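Long-range contact in putative fimbrium subunit Fim1C (Bacteroides uniformis, PDB 4K4K), which is probably a component of the tip of fimbriae, the surface filaments through which the bacterium adheres to other surfaces and builds biofilms: residues A[34-39]-A[88-93]. Residues are numbered along the deposited sequence; the frame is centred on the assembly and turned at random.
Sequences AGDAIG and AYYPYR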
loop_
_atom_site.group_PDB
_atom_site.type_symbol
_atom_site.label_atom_id
_atom_site.label_comp_id
_atom_site.label_asym_id
_atom_site.label_seq_id
_atom_site.Cartn_x
_atom_site.Cartn_y
_atom_site.Cartn_z
ATOM N N ALA A 34 11.571 -8.327 8.375
ATOM C CA ALA A 34 12.857 -7.827 8.877
ATOM C C ALA A 34 13.496 -6.874 7.865
ATOM O O ALA A 34 13.535 -7.171 6.665
ATOM C CB ALA A 34 13.796 -8.985 9.189
ATOM N N GLY A 35 13.876 -5.697 8.355
ATOM C CA GLY A 35 14.480 -4.649 7.544
ATOM C C GLY A 35 13.528 -3.566 7.065
ATOM O O GLY A 35 14.003 -2.534 6.571
ATOM N N ASP A 36 12.178 -3.796 7.157
ATOM C CA ASP A 36 11.150 -2.820 6.736
ATOM C C ASP A 36 11.405 -1.500 7.453
ATOM O O ASP A 36 11.659 -1.502 8.661
ATOM C CB ASP A 36 9.728 -3.314 7.040
ATOM C CG ASP A 36 9.015 -4.085 5.924
ATOM O OD1 ASP A 36 9.560 -4.151 4.798
ATOM O OD2 ASP A 36 7.896 -4.589 6.173
ATOM N N ALA A 37 11.388 -0.396 6.703
ATOM C CA ALA A 37 11.726 0.913 7.259
ATOM C C ALA A 37 10.598 1.926 7.075
ATOM O O ALA A 37 9.878 1.921 6.062
ATOM C CB ALA A 37 13.013 1.428 6.623
ATOM N N ILE A 38 10.417 2.766 8.096
ATOM C CA ILE A 38 9.422 3.845 8.093
ATOM C C ILE A 38 10.152 5.169 8.324
ATOM O O ILE A 38 11.260 5.170 8.863
ATOM C CB ILE A 38 8.294 3.616 9.145
ATOM C CG1 ILE A 38 8.862 3.612 10.595
ATOM C CG2 ILE A 38 7.559 2.284 8.841
ATOM C CD1 ILE A 38 7.800 3.644 11.703
ATOM N N GLY A 39 9.517 6.261 7.932
ATOM C CA GLY A 39 10.027 7.603 8.190
ATOM C C GLY A 39 9.138 8.224 9.253
ATOM O O GLY A 39 7.917 8.192 9.113
ATOM N N ALA A 88 4.018 9.192 10.630
ATOM C CA ALA A 88 4.958 8.283 9.968
ATOM C C ALA A 88 4.400 7.817 8.658
ATOM O O ALA A 88 3.192 7.901 8.418
ATOM C CB ALA A 88 5.276 7.072 10.866
ATOM N N TYR A 89 5.279 7.270 7.816
ATOM C CA TYR A 89 4.853 6.704 6.545
ATOM C C TYR A 89 5.742 5.515 6.211
ATOM O O TYR A 89 6.844 5.364 6.746
ATOM C CB TYR A 89 4.874 7.760 5.388
ATOM C CG TYR A 89 6.291 8.080 4.956
ATOM C CD1 TYR A 89 7.095 8.932 5.714
ATOM C CD2 TYR A 89 6.871 7.444 3.850
ATOM C CE1 TYR A 89 8.428 9.165 5.365
ATOM C CE2 TYR A 89 8.208 7.657 3.507
ATOM C CZ TYR A 89 8.992 8.489 4.287
ATOM O OH TYR A 89 10.309 8.697 3.938
ATOM N N TYR A 90 5.252 4.680 5.309
ATOM C CA TYR A 90 5.956 3.506 4.799
ATOM C C TYR A 90 5.733 3.478 3.283
ATOM O O TYR A 90 4.617 3.759 2.863
ATOM C CB TYR A 90 5.372 2.223 5.473
ATOM C CG TYR A 90 5.828 0.943 4.809
ATOM C CD1 TYR A 90 7.027 0.332 5.178
ATOM C CD2 TYR A 90 5.130 0.407 3.720
ATOM C CE1 TYR A 90 7.514 -0.792 4.493
ATOM C CE2 TYR A 90 5.577 -0.751 3.067
ATOM C CZ TYR A 90 6.769 -1.344 3.462
ATOM O OH TYR A 90 7.248 -2.453 2.809
ATOM N N PRO A 91 6.702 3.058 2.455
ATOM C CA PRO A 91 8.088 2.696 2.808
ATOM C C PRO A 91 8.985 3.909 2.840
ATOM O O PRO A 91 8.870 4.823 2.002
ATOM C CB PRO A 91 8.476 1.714 1.693
ATOM C CG PRO A 91 7.735 2.265 0.481
ATOM C CD PRO A 91 6.445 2.886 1.009
ATOM N N TYR A 92 9.873 3.939 3.828
ATOM C CA TYR A 92 10.833 5.027 3.982
ATOM C C TYR A 92 11.586 5.313 2.681
ATOM O O TYR A 92 11.976 4.379 1.966
ATOM C CB TYR A 92 11.855 4.631 5.065
ATOM C CG TYR A 92 13.030 5.572 5.173
ATOM C CD1 TYR A 92 12.927 6.771 5.875
ATOM C CD2 TYR A 92 14.245 5.279 4.545
ATOM C CE1 TYR A 92 14.017 7.634 5.997
ATOM C CE2 TYR A 92 15.330 6.144 4.639
ATOM C CZ TYR A 92 15.218 7.312 5.377
ATOM O OH TYR A 92 16.300 8.152 5.485
ATOM N N ARG A 93 11.766 6.612 2.381
ATOM C CA ARG A 93 12.593 7.146 1.283
ATOM C C ARG A 93 13.597 8.091 1.880
ATOM O O ARG A 93 13.203 8.971 2.637
ATOM C CB ARG A 93 11.777 7.893 0.233
ATOM C CG ARG A 93 10.846 7.015 -0.530
ATOM C CD ARG A 93 10.719 7.553 -1.919
ATOM N NE ARG A 93 9.878 6.681 -2.709
ATOM C CZ ARG A 93 8.968 7.117 -3.554
ATOM N NH1 ARG A 93 8.778 8.424 -3.722
ATOM N NH2 ARG A 93 8.233 6.254 -4.236
#
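Gly39 and Tyr89 show how a glycine lets a large aromatic lie across its strand partner. They form an antiparallel hydrogen-bonded pair: Gly39 N gives to Tyr89 O at 3.1 Å, and Tyr89 N returns a bond to Gly39 O, each donor lying in the carbonyl plane of its acceptor. CG of Tyr89 stands between the backbone N and the carbonyl carbon (chi1 73°), which brings the ring over Gly39, whose N faces one side of it off-centre; CE1 of Tyr89 comes to 3.6 Å from Gly39 CA, where any CB would clash. Tyr89 OH is hydrogen-bonded to Asn53 and accepts a straight bond from Arg93 N (3.0 Å). Replacing Tyr89 by an alanine would probably leave Arg93 N and Asn53 without their phenol partner and open a gap over Gly39. This pairing joins strands 37-44 and 84-90 in the fimbrillin-like fold, with strands 47-57 and 118-126 continuing the sheet outward. Around Ile38, also buried, CG2 abuts Tyr90 CB at 4.0 Å, near the Tyr90 ring plane, while Ile38 also reaches Phe137. Beside Tyr90 the contact is looser though still buried: Asp36, bound through OD2 to Glu33 N, lies obliquely, carboxylate and ring planes 64° apart. Past the cis peptide before Pro91 regular pairing ends but the chain stays close, and Tyr92 N bonds Ala37 O (3.0 Å) from above the carbonyl plane. On this more exposed flank Ala37 CB meets Tyr92 CB, and the Tyr92 hydroxyl turns to Glu94.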